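Side-chain contacts in serpin-ZX (Arabidopsis thaliana, PDB 3LE2), which inhibits target proteases such as metacaspase-9 by covalent trapping through its cleaved reactive centre loop and limits programmed cell death: residues A[21-26]-A[286-291]; A[41-46]-A[96-101]; A[135-140]-A[158-163]; A[241-246]-A[250-255]. All blocks are in the same frame, centred on the assembly; numbering follows the deposited sequence. Where two conformers were deposited one is given.

Interaction 1. Residues A[21-26]-A[286-291]; sequences KHVITT and FGFDAS
Val23 reaches from the last turns of helix 5-25 to two phenylalanines, Phe286 and Phe288, of strand 277-289. Its CB points at the strand and forks there into two methyl groups, one for each ring. CG1 is anti to the backbone N (chi1 171°). It meets the far end of Phe286, with CZ 4.0 Å from Val23 CG1 and CE2 at an equal distance. The two side chains run alongside each other, heading opposite ways. CG2, beside the backbone N, turns to the other ring and lies 3.9 Å from Phe288 CE2, with CZ close behind. Valine and phenylalanine are set roughly perpendicular here. Both methyls approach their rings obliquely. In the serpin fold strand 277-289 belongs to sheet A, and it is paired with strand 326-335. The helix packs behind it, with strand 33-35 alongside: Val33 touches Val23, and Phe35 touches Phe288. Gly287 separates the two phenylalanines, which therefore emerge on the same side of the strand. Val23 O is itself gripped twice: Thr26 OG1 donates to it over 2.7 Å, in the carbonyl plane and on a lone pair, and Thr26 N binds it too. Further along, before the helix that follows, Asp289 OD1 takes a capping bond from Ser291 N (3.0 Å). Ser291 OG reaches that oxygen from the same face of the carboxylate. Asp289 OD1 also bonds to Ile327 N of strand 326-335.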
loop_
_atom_site.group_PDB
_atom_site.type_symbol
_atom_site.label_atom_id
_atom_site.label_comp_id
_atom_site.label_asym_id
_atom_site.label_seq_id
_atom_site.Cartn_x
_atom_site.Cartn_y
_atom_site.Cartn_z
ATOM N N LYS A 21 7.528 -6.074 -6.434
ATOM C CA LYS A 21 8.380 -7.189 -6.842
ATOM C C LYS A 21 9.729 -7.080 -6.153
ATOM O O LYS A 21 10.223 -8.050 -5.577
ATOM C CB LYS A 21 8.566 -7.203 -8.365
ATOM C CG LYS A 21 9.472 -8.318 -8.914
ATOM C CD LYS A 21 8.808 -9.693 -8.864
ATOM C CE LYS A 21 9.665 -10.753 -9.557
ATOM N NZ LYS A 21 9.058 -12.122 -9.552
ATOM N N HIS A 22 10.327 -5.895 -6.210
ATOM C CA HIS A 22 11.632 -5.682 -5.578
ATOM C C HIS A 22 11.592 -5.827 -4.056
ATOM O O HIS A 22 12.533 -6.334 -3.475
ATOM C CB HIS A 22 12.226 -4.329 -5.967
ATOM C CG HIS A 22 12.683 -4.261 -7.392
ATOM N ND1 HIS A 22 13.943 -3.828 -7.750
ATOM C CD2 HIS A 22 12.051 -4.577 -8.548
ATOM C CE1 HIS A 22 14.064 -3.874 -9.067
ATOM N NE2 HIS A 22 12.930 -4.327 -9.576
ATOM N N VAL A 23 10.522 -5.369 -3.412
ATOM C CA VAL A 23 10.392 -5.572 -1.970
ATOM C C VAL A 23 10.340 -7.063 -1.653
ATOM O O VAL A 23 11.065 -7.552 -0.789
ATOM C CB VAL A 23 9.145 -4.901 -1.390
ATOM C CG1 VAL A 23 8.948 -5.326 0.072
ATOM C CG2 VAL A 23 9.232 -3.381 -1.530
ATOM N N ILE A 24 9.500 -7.791 -2.374
ATOM C CA ILE A 24 9.403 -9.229 -2.182
ATOM C C ILE A 24 10.749 -9.931 -2.353
ATOM O O ILE A 24 11.017 -10.942 -1.705
ATOM C CB ILE A 24 8.334 -9.841 -3.112
ATOM C CG1 ILE A 24 6.957 -9.300 -2.713
ATOM C CG2 ILE A 24 8.345 -11.370 -3.034
ATOM C CD1 ILE A 24 5.866 -9.526 -3.739
ATOM N N THR A 25 11.599 -9.399 -3.220
ATOM C CA THR A 25 12.911 -10.002 -3.455
ATOM C C THR A 25 13.786 -9.939 -2.197
ATOM O O THR A 25 14.627 -10.800 -1.984
ATOM C CB THR A 25 13.638 -9.347 -4.657
ATOM O OG1 THR A 25 12.970 -9.708 -5.869
ATOM C CG2 THR A 25 15.070 -9.819 -4.754
ATOM N N THR A 26 13.550 -8.933 -1.358
ATOM C CA THR A 26 14.355 -8.703 -0.156
ATOM C C THR A 26 13.877 -9.471 1.081
ATOM O O THR A 26 14.503 -9.391 2.134
ATOM C CB THR A 26 14.393 -7.195 0.239
ATOM O OG1 THR A 26 13.123 -6.815 0.774
ATOM C CG2 THR A 26 14.726 -6.293 -0.965
ATOM N N PHE A 286 3.765 -5.079 8.356
ATOM C CA PHE A 286 5.000 -5.194 7.611
ATOM C C PHE A 286 5.654 -3.831 7.536
ATOM O O PHE A 286 4.987 -2.821 7.324
ATOM C CB PHE A 286 4.753 -5.766 6.207
ATOM C CG PHE A 286 6.006 -5.923 5.400
ATOM C CD1 PHE A 286 6.741 -7.091 5.467
ATOM C CD2 PHE A 286 6.469 -4.881 4.602
ATOM C CE1 PHE A 286 7.912 -7.222 4.746
ATOM C CE2 PHE A 286 7.634 -5.002 3.878
ATOM C CZ PHE A 286 8.359 -6.173 3.940
ATOM N N GLY A 287 6.959 -3.801 7.737
ATOM C CA GLY A 287 7.673 -2.546 7.744
ATOM C C GLY A 287 9.012 -2.704 7.069
ATOM O O GLY A 287 9.627 -3.788 7.080
ATOM N N PHE A 288 9.481 -1.618 6.472
ATOM C CA PHE A 288 10.771 -1.664 5.824
ATOM C C PHE A 288 11.287 -0.267 5.600
ATOM O O PHE A 288 10.529 0.710 5.666
ATOM C CB PHE A 288 10.704 -2.485 4.523
ATOM C CG PHE A 288 9.977 -1.803 3.380
ATOM C CD1 PHE A 288 8.596 -1.664 3.386
ATOM C CD2 PHE A 288 10.683 -1.325 2.284
ATOM C CE1 PHE A 288 7.926 -1.045 2.321
ATOM C CE2 PHE A 288 10.027 -0.706 1.219
ATOM C CZ PHE A 288 8.644 -0.561 1.240
ATOM N N ASP A 289 12.589 -0.180 5.376
ATOM C CA ASP A 289 13.226 1.052 4.944
ATOM C C ASP A 289 13.255 1.022 3.416
ATOM O O ASP A 289 13.958 0.204 2.820
ATOM C CB ASP A 289 14.647 1.116 5.509
ATOM C CG ASP A 289 15.394 2.375 5.085
ATOM O OD1 ASP A 289 14.892 3.119 4.207
ATOM O OD2 ASP A 289 16.492 2.616 5.635
ATOM N N ALA A 290 12.489 1.898 2.779
ATOM C CA ALA A 290 12.335 1.848 1.315
ATOM C C ALA A 290 13.602 2.207 0.551
ATOM O O ALA A 290 13.679 1.996 -0.653
ATOM C CB ALA A 290 11.190 2.758 0.864
ATOM N N SER A 291 14.587 2.762 1.251
ATOM C CA SER A 291 15.708 3.417 0.585
ATOM C C SER A 291 16.450 2.480 -0.378
ATOM O O SER A 291 16.727 2.846 -1.525
ATOM C CB SER A 291 16.656 4.072 1.603
ATOM O OG SER A 291 17.356 3.100 2.340
#

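Interaction 2. Residues A[41-46]-A[96-101]; sequences NVVLSI and VANGAW
Asn98 pushes its amide against three aliphatic side chains of helix 37-49. Its nitrogen does most of the touching. Asn98 ND2 lies 3.7 Å from Ile46 CD1 and 3.8 Å from Val42 CG1, so two methyls from successive turns meet one amide group. Ile46 and Asn98 approach from opposing sides, the methyl reaching the amide nitrogen. The oxygen is farther from the helix: Asn98 OD1 and Val43 CG2 are 4.3 Å apart. These are van der Waals contacts.

The next shell explains how a polar group sits in such company. Asn98 OD1 is hydrogen-bonded to Asn171 ND2 on the neighbouring strand 167-176, which would hold the amide in its rotation. The side chain leaves the strand with CG anti to the backbone N (chi1 -167°), and this carries the amide out towards the helix. Phe169 of the same neighbouring strand touches Val43, Ile46 and Ala100. Tyr120 lies against Ile46. On the helix itself, Ser45 OG bonds to Asn41 O at 2.8 Å. Ser45 N reaches that oxygen from the opposite face of the carbonyl plane. Helix 68-83 covers Val42 with Ser75 and Val79.

The axes of the short segments 41-46 and 96-101 pass 10.1 Å apart, and their N-to-C directions differ by 31°. This is the serpin arrangement in which a central helix lies behind sheet A. In serpins generally, strands of that sheet slide over this helix when a cleaved reactive centre loop inserts, and the same is expected here.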
loop_
_atom_site.group_PDB
_atom_site.type_symbol
_atom_site.label_atom_id
_atom_site.label_comp_id
_atom_site.label_asym_id
_atom_site.label_seq_id
_atom_site.Cartn_x
_atom_site.Cartn_y
_atom_site.Cartn_z
ATOM N N ASN A 41 4.912 7.141 -2.357
ATOM C CA ASN A 41 4.946 8.186 -3.382
ATOM C C ASN A 41 4.703 9.568 -2.795
ATOM O O ASN A 41 5.197 10.566 -3.329
ATOM C CB ASN A 41 3.963 7.877 -4.524
ATOM C CG ASN A 41 4.437 6.715 -5.391
ATOM O OD1 ASN A 41 5.570 6.248 -5.248
ATOM N ND2 ASN A 41 3.585 6.254 -6.291
ATOM N N VAL A 42 3.960 9.613 -1.687
ATOM C CA VAL A 42 3.811 10.840 -0.895
ATOM C C VAL A 42 5.156 11.314 -0.317
ATOM O O VAL A 42 5.463 12.503 -0.336
ATOM C CB VAL A 42 2.820 10.656 0.259
ATOM C CG1 VAL A 42 3.032 11.737 1.317
ATOM C CG2 VAL A 42 1.383 10.662 -0.250
ATOM N N VAL A 43 5.957 10.381 0.189
ATOM C CA VAL A 43 7.299 10.724 0.657
ATOM C C VAL A 43 8.200 11.229 -0.480
ATOM O O VAL A 43 8.876 12.258 -0.341
ATOM C CB VAL A 43 7.988 9.535 1.359
ATOM C CG1 VAL A 43 9.383 9.934 1.795
ATOM C CG2 VAL A 43 7.177 9.088 2.556
ATOM N N LEU A 44 8.210 10.498 -1.594
ATOM C CA LEU A 44 9.021 10.873 -2.752
ATOM C C LEU A 44 8.622 12.247 -3.304
ATOM O O LEU A 44 9.482 13.014 -3.737
ATOM C CB LEU A 44 8.974 9.794 -3.837
ATOM C CG LEU A 44 9.591 8.452 -3.429
ATOM C CD1 LEU A 44 9.329 7.380 -4.478
ATOM C CD2 LEU A 44 11.097 8.584 -3.170
ATOM N N SER A 45 7.327 12.564 -3.258
ATOM C CA SER A 45 6.846 13.906 -3.620
ATOM C C SER A 45 7.400 14.988 -2.674
ATOM O O SER A 45 7.802 16.064 -3.114
ATOM C CB SER A 45 5.319 13.956 -3.622
ATOM O OG SER A 45 4.770 13.027 -4.542
ATOM N N ILE A 46 7.409 14.699 -1.377
ATOM C CA ILE A 46 8.027 15.582 -0.396
ATOM C C ILE A 46 9.521 15.800 -0.678
ATOM O O ILE A 46 10.027 16.911 -0.590
ATOM C CB ILE A 46 7.818 15.039 1.026
ATOM C CG1 ILE A 46 6.331 15.114 1.384
ATOM C CG2 ILE A 46 8.637 15.834 2.021
ATOM C CD1 ILE A 46 5.973 14.433 2.677
ATOM N N VAL A 96 -3.188 7.986 9.116
ATOM C CA VAL A 96 -1.926 8.246 8.437
ATOM C C VAL A 96 -0.904 8.879 9.375
ATOM O O VAL A 96 -1.237 9.744 10.183
ATOM C CB VAL A 96 -2.135 9.215 7.271
ATOM C CG1 VAL A 96 -0.790 9.689 6.730
ATOM C CG2 VAL A 96 -2.997 8.576 6.187
ATOM N N ALA A 97 0.341 8.437 9.268
ATOM C CA ALA A 97 1.439 9.067 9.980
ATOM C C ALA A 97 2.484 9.470 8.954
ATOM O O ALA A 97 2.970 8.642 8.186
ATOM C CB ALA A 97 2.039 8.122 11.012
ATOM N N ASN A 98 2.838 10.745 8.959
ATOM C CA ASN A 98 3.717 11.266 7.938
ATOM C C ASN A 98 4.639 12.372 8.454
ATOM O O ASN A 98 4.188 13.457 8.834
ATOM C CB ASN A 98 2.866 11.747 6.763
ATOM C CG ASN A 98 3.682 12.010 5.549
ATOM O OD1 ASN A 98 4.626 11.276 5.253
ATOM N ND2 ASN A 98 3.354 13.075 4.845
ATOM N N GLY A 99 5.937 12.099 8.480
ATOM C CA GLY A 99 6.860 13.041 9.090
ATOM C C GLY A 99 8.293 12.949 8.611
ATOM O O GLY A 99 8.724 11.922 8.077
ATOM N N ALA A 100 9.029 14.043 8.803
ATOM C CA ALA A 100 10.447 14.088 8.490
ATOM C C ALA A 100 11.249 14.594 9.688
ATOM O O ALA A 100 10.846 15.525 10.373
ATOM C CB ALA A 100 10.685 14.985 7.283
ATOM N N TRP A 101 12.387 13.966 9.934
ATOM C CA TRP A 101 13.287 14.389 10.994
ATOM C C TRP A 101 14.671 14.585 10.408
ATOM O O TRP A 101 15.145 13.783 9.604
ATOM C CB TRP A 101 13.360 13.331 12.107
ATOM C CG TRP A 101 12.207 13.351 13.100
ATOM C CD1 TRP A 101 12.228 13.847 14.380
ATOM C CD2 TRP A 101 10.877 12.852 12.888
ATOM N NE1 TRP A 101 10.993 13.689 14.973
ATOM C CE2 TRP A 101 10.150 13.076 14.081
ATOM C CE3 TRP A 101 10.232 12.232 11.808
ATOM C CZ2 TRP A 101 8.816 12.702 14.221
ATOM C CZ3 TRP A 101 8.912 11.866 11.949
ATOM C CH2 TRP A 101 8.215 12.106 13.146
#

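Interaction 3. Residues A[135-140]-A[158-163]; sequences EVIAEV and EGSADS
Two torsions send Ile137 into the loop 158-163. With chi1 at -61° its CG1 is anti to the carbonyl carbon, and with chi2 at 172° the chain stays extended, which carries CD1 from helix 129-147 to the loop. CD1 then lies against loop backbone rather than side chains. It is 3.7 Å from Ala161 O and as near to Ala161 N. Ile137 CD1 is also 3.9 Å from Ser160 N and 3.9 Å from Gly159 N. One methyl thus touches the backbone of three successive residues. One carbon back, Ile137 CG1 packs on the methyl of Ala161, with CB 4.1 Å away. Ala161 CB points at the helix and is the apolar side chain that the loop offers here.

In serpins this is the helix that crosses the front of sheet A, and the chain after it returns alongside before entering strand 167-176. The contact ties that return to the helix. Leu156, earlier in the same connection, touches both Ile137 and Val140. Phe129, at the start of the helix, touches Val136 and Ala161.

Several local bonds lie within the loop. Gly159 has a positive phi (71°), a value that glycine adopts readily. Ser160 OG bonds back to Pro157 O, so its polar end is engaged within the loop. Asp162 OD1 accepts from Met164 N, and the hydroxyl of Thr165 bonds to Asp162 N. Asp162 CB points away from the helix.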
loop_
_atom_site.group_PDB
_atom_site.type_symbol
_atom_site.label_atom_id
_atom_site.label_comp_id
_atom_site.label_asym_id
_atom_site.label_seq_id
_atom_site.Cartn_x
_atom_site.Cartn_y
_atom_site.Cartn_z
ATOM N N GLU A 135 17.140 7.586 21.646
ATOM C CA GLU A 135 15.957 8.324 22.097
ATOM C C GLU A 135 15.099 8.795 20.937
ATOM O O GLU A 135 13.865 8.824 21.043
ATOM C CB GLU A 135 16.329 9.543 22.942
ATOM C CG GLU A 135 17.158 9.230 24.170
ATOM C CD GLU A 135 16.494 8.222 25.101
ATOM O OE1 GLU A 135 15.238 8.142 25.143
ATOM O OE2 GLU A 135 17.248 7.517 25.800
ATOM N N VAL A 136 15.745 9.202 19.844
ATOM C CA VAL A 136 15.012 9.705 18.677
ATOM C C VAL A 136 14.119 8.613 18.095
ATOM O O VAL A 136 12.955 8.842 17.808
ATOM C CB VAL A 136 15.960 10.252 17.580
ATOM C CG1 VAL A 136 15.154 10.842 16.417
ATOM C CG2 VAL A 136 16.932 11.296 18.166
ATOM N N ILE A 137 14.665 7.411 17.961
ATOM C CA ILE A 137 13.884 6.252 17.524
ATOM C C ILE A 137 12.602 6.082 18.348
ATOM O O ILE A 137 11.513 5.939 17.789
ATOM C CB ILE A 137 14.723 4.955 17.598
ATOM C CG1 ILE A 137 15.944 5.064 16.682
ATOM C CG2 ILE A 137 13.866 3.729 17.256
ATOM C CD1 ILE A 137 16.931 3.926 16.835
ATOM N N ALA A 138 12.724 6.110 19.675
ATOM C CA ALA A 138 11.545 5.946 20.528
ATOM C C ALA A 138 10.588 7.107 20.349
ATOM O O ALA A 138 9.364 6.919 20.302
ATOM C CB ALA A 138 11.934 5.796 22.005
ATOM N N GLU A 139 11.154 8.307 20.249
ATOM C CA GLU A 139 10.359 9.517 20.062
ATOM C C GLU A 139 9.535 9.460 18.772
ATOM O O GLU A 139 8.347 9.790 18.770
ATOM C CB GLU A 139 11.263 10.759 20.081
ATOM C CG GLU A 139 10.557 12.064 19.703
ATOM C CD GLU A 139 11.478 13.284 19.748
ATOM O OE1 GLU A 139 12.666 13.163 19.366
ATOM O OE2 GLU A 139 11.006 14.369 20.158
ATOM N N VAL A 140 10.170 9.036 17.681
ATOM C CA VAL A 140 9.483 8.924 16.391
ATOM C C VAL A 140 8.396 7.858 16.483
ATOM O O VAL A 140 7.271 8.043 16.000
ATOM C CB VAL A 140 10.464 8.591 15.242
ATOM C CG1 VAL A 140 9.720 8.353 13.952
ATOM C CG2 VAL A 140 11.494 9.711 15.059
ATOM N N GLU A 158 14.379 -1.228 16.301
ATOM C CA GLU A 158 15.522 -0.976 17.150
ATOM C C GLU A 158 16.792 -0.899 16.300
ATOM O O GLU A 158 16.962 -1.665 15.352
ATOM C CB GLU A 158 15.634 -2.046 18.246
ATOM C CG GLU A 158 14.504 -1.968 19.274
ATOM C CD GLU A 158 14.754 -2.846 20.503
ATOM O OE1 GLU A 158 14.266 -3.999 20.516
ATOM O OE2 GLU A 158 15.437 -2.385 21.452
ATOM N N GLY A 159 17.659 0.058 16.628
ATOM C CA GLY A 159 18.943 0.195 15.970
ATOM C C GLY A 159 18.875 0.699 14.540
ATOM O O GLY A 159 19.856 0.610 13.807
ATOM N N SER A 160 17.733 1.235 14.131
ATOM C CA SER A 160 17.565 1.622 12.732
ATOM C C SER A 160 18.168 2.996 12.398
ATOM O O SER A 160 18.502 3.255 11.244
ATOM C CB SER A 160 16.096 1.532 12.304
ATOM O OG SER A 160 15.318 2.539 12.920
ATOM N N ALA A 161 18.324 3.865 13.393
ATOM C CA ALA A 161 19.002 5.152 13.178
ATOM C C ALA A 161 20.195 5.299 14.125
ATOM O O ALA A 161 20.158 4.793 15.236
ATOM C CB ALA A 161 18.033 6.318 13.352
ATOM N N ASP A 162 21.251 5.986 13.695
ATOM C CA ASP A 162 22.471 6.064 14.513
ATOM C C ASP A 162 23.125 7.449 14.505
ATOM O O ASP A 162 22.489 8.435 14.140
ATOM C CB ASP A 162 23.483 4.980 14.105
ATOM C CG ASP A 162 24.067 5.200 12.708
ATOM O OD1 ASP A 162 23.801 6.249 12.082
ATOM O OD2 ASP A 162 24.802 4.310 12.234
ATOM N N SER A 163 24.395 7.516 14.895
ATOM C CA SER A 163 25.057 8.808 15.042
ATOM C C SER A 163 25.352 9.431 13.679
ATOM O O SER A 163 25.599 10.639 13.578
ATOM C CB SER A 163 26.324 8.706 15.913
ATOM O OG SER A 163 27.267 7.809 15.355
#

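Interaction 4. Residues A[241-246]-A[250-255]; sequences YLPDAN and SDLLDK
Two flat groups of strand 236-243, the Pro243 ring and the peptide joining Tyr241 to Leu242, each present a face to one methyl of Leu252. Leu252 CD2 stands over the middle of the proline ring, 3.9 Å from Pro243 CG and 4.0 Å from Pro243 CD. The leucine side chain runs roughly perpendicular to the proline's. The same methyl lies over the peptide, 3.8 Å from Tyr241 O. Tyr241 CB touches the same methyl, 3.9 Å from Leu252 CD2. The tyrosine ring takes no part. Its CB points at the helix, but the ring leads away, with CG anti to the carbonyl carbon (chi1 -53°). The tyrosine side chain touches Val222, Leu371, Val373, Phe262 and Leu263.

Leu252 holds its CG anti to the backbone N (chi1 175°), which carries CD2 from helix 249-258 to the strand. Phe220 touches Leu252 from outside the contact. Pro243 O bonds to His368 NE2, which ties the end of the strand to a nearby loop.

The residues that meet are buried, and the contact is apolar apart from the backbone of Tyr241 and Leu242. The axes of strand 241-243 and helix 250-255 come within 8.7 Å, their N-to-C directions 125° apart. A short turn joins the two elements, so the chain folds back on itself. The helix thereby covers the end of a strand of serpin sheet B.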
loop_
_atom_site.group_PDB
_atom_site.type_symbol
_atom_site.label_atom_id
_atom_site.label_comp_id
_atom_site.label_asym_id
_atom_site.label_seq_id
_atom_site.Cartn_x
_atom_site.Cartn_y
_atom_site.Cartn_z
ATOM N N TYR A 241 -5.222 -11.874 -6.499
ATOM C CA TYR A 241 -4.707 -12.394 -7.752
ATOM C C TYR A 241 -4.100 -13.757 -7.499
ATOM O O TYR A 241 -3.015 -13.871 -6.918
ATOM C CB TYR A 241 -3.687 -11.437 -8.372
ATOM C CG TYR A 241 -4.219 -10.030 -8.502
ATOM C CD1 TYR A 241 -4.630 -9.514 -9.742
ATOM C CD2 TYR A 241 -4.323 -9.211 -7.382
ATOM C CE1 TYR A 241 -5.130 -8.208 -9.849
ATOM C CE2 TYR A 241 -4.814 -7.917 -7.475
ATOM C CZ TYR A 241 -5.215 -7.418 -8.699
ATOM O OH TYR A 241 -5.698 -6.131 -8.744
ATOM N N LEU A 242 -4.814 -14.780 -7.960
ATOM C CA LEU A 242 -4.527 -16.167 -7.636
ATOM C C LEU A 242 -4.016 -16.971 -8.840
ATOM O O LEU A 242 -4.779 -17.310 -9.734
ATOM C CB LEU A 242 -5.800 -16.804 -7.084
ATOM C CG LEU A 242 -5.747 -18.216 -6.504
ATOM C CD1 LEU A 242 -4.901 -18.237 -5.247
ATOM C CD2 LEU A 242 -7.160 -18.720 -6.211
ATOM N N PRO A 243 -2.714 -17.296 -8.858
ATOM C CA PRO A 243 -2.168 -18.139 -9.926
ATOM C C PRO A 243 -2.877 -19.482 -9.939
ATOM O O PRO A 243 -3.313 -19.931 -8.881
ATOM C CB PRO A 243 -0.718 -18.360 -9.493
ATOM C CG PRO A 243 -0.428 -17.279 -8.515
ATOM C CD PRO A 243 -1.715 -17.000 -7.820
ATOM N N ASP A 244 -2.996 -20.112 -11.104
ATOM C CA ASP A 244 -3.538 -21.464 -11.165
ATOM C C ASP A 244 -2.610 -22.423 -10.424
ATOM O O ASP A 244 -3.069 -23.281 -9.673
ATOM C CB ASP A 244 -3.719 -21.918 -12.621
ATOM C CG ASP A 244 -4.779 -21.103 -13.363
ATOM O OD1 ASP A 244 -5.513 -20.336 -12.708
ATOM O OD2 ASP A 244 -4.882 -21.231 -14.596
ATOM N N ALA A 245 -1.302 -22.268 -10.635
ATOM C CA ALA A 245 -0.305 -23.143 -10.005
ATOM C C ALA A 245 0.051 -22.731 -8.562
ATOM O O ALA A 245 0.199 -21.541 -8.253
ATOM C CB ALA A 245 0.960 -23.230 -10.878
ATOM N N ASN A 246 0.192 -23.726 -7.689
ATOM C CA ASN A 246 0.523 -23.486 -6.287
ATOM C C ASN A 246 1.755 -22.587 -6.123
ATOM O O ASN A 246 1.815 -21.754 -5.229
ATOM C CB ASN A 246 0.724 -24.809 -5.541
ATOM C CG ASN A 246 -0.578 -25.539 -5.272
ATOM O OD1 ASN A 246 -1.663 -24.971 -5.379
ATOM N ND2 ASN A 246 -0.474 -26.810 -4.916
ATOM N N SER A 250 5.358 -15.990 -8.405
ATOM C CA SER A 250 6.447 -15.213 -8.956
ATOM C C SER A 250 6.221 -14.894 -10.429
ATOM O O SER A 250 6.464 -13.777 -10.872
ATOM C CB SER A 250 7.779 -15.945 -8.767
ATOM O OG SER A 250 8.837 -15.127 -9.217
ATOM N N ASP A 251 5.756 -15.878 -11.184
ATOM C CA ASP A 251 5.544 -15.679 -12.608
ATOM C C ASP A 251 4.383 -14.716 -12.863
ATOM O O ASP A 251 4.441 -13.871 -13.767
ATOM C CB ASP A 251 5.298 -17.021 -13.303
ATOM C CG ASP A 251 6.583 -17.817 -13.520
ATOM O OD1 ASP A 251 7.682 -17.316 -13.174
ATOM O OD2 ASP A 251 6.489 -18.949 -14.041
ATOM N N LEU A 252 3.334 -14.840 -12.058
ATOM C CA LEU A 252 2.205 -13.941 -12.175
ATOM C C LEU A 252 2.644 -12.509 -11.944
ATOM O O LEU A 252 2.211 -11.605 -12.647
ATOM C CB LEU A 252 1.115 -14.305 -11.184
ATOM C CG LEU A 252 -0.048 -13.324 -11.176
ATOM C CD1 LEU A 252 -0.656 -13.239 -12.576
ATOM C CD2 LEU A 252 -1.089 -13.754 -10.135
ATOM N N LEU A 253 3.517 -12.304 -10.963
ATOM C CA LEU A 253 3.987 -10.955 -10.665
ATOM C C LEU A 253 4.896 -10.451 -11.803
ATOM O O LEU A 253 4.872 -9.271 -12.161
ATOM C CB LEU A 253 4.674 -10.891 -9.286
ATOM C CG LEU A 253 5.056 -9.495 -8.762
ATOM C CD1 LEU A 253 3.858 -8.512 -8.707
ATOM C CD2 LEU A 253 5.706 -9.588 -7.418
ATOM N N ASP A 254 5.670 -11.349 -12.398
ATOM C CA ASP A 254 6.445 -10.977 -13.586
ATOM C C ASP A 254 5.548 -10.493 -14.734
ATOM O O ASP A 254 5.828 -9.467 -15.355
ATOM C CB ASP A 254 7.302 -12.146 -14.065
ATOM C CG ASP A 254 8.486 -12.408 -13.160
ATOM O OD1 ASP A 254 8.835 -11.524 -12.339
ATOM O OD2 ASP A 254 9.072 -13.502 -13.286
ATOM N N LYS A 255 4.478 -11.236 -15.006
ATOM C CA LYS A 255 3.478 -10.828 -15.999
ATOM C C LYS A 255 2.884 -9.463 -15.681
ATOM O O LYS A 255 2.835 -8.580 -16.533
ATOM C CB LYS A 255 2.353 -11.855 -16.090
ATOM C CG LYS A 255 1.146 -11.363 -16.901
ATOM C CD LYS A 255 0.071 -12.448 -17.009
ATOM C CE LYS A 255 0.384 -13.458 -18.134
ATOM N NZ LYS A 255 -0.691 -14.503 -18.307
#

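In the fold
Interactions 2 and 4 are buried, interaction 1 partly so, and interaction 3 lies towards the surface, its centre about 24 Å from the centre of the chain. Interactions 1 and 2 each set a helix behind sheet A. Interaction 4 belongs to sheet B. In interaction 1 methyls meet aromatic rings, and in interaction 2 they meet a buried amide. In interactions 3 and 4 a single methyl does most of the work, against loop backbone in one and against a proline ring and a peptide in the other. Interactions 1 and 4 touch: Lys21 NZ forms a 2.9 Å salt bridge with Asp254 OD1, and Ile24 packs on Leu253. Interactions 2 and 3 meet where Trp101 packs on Val140.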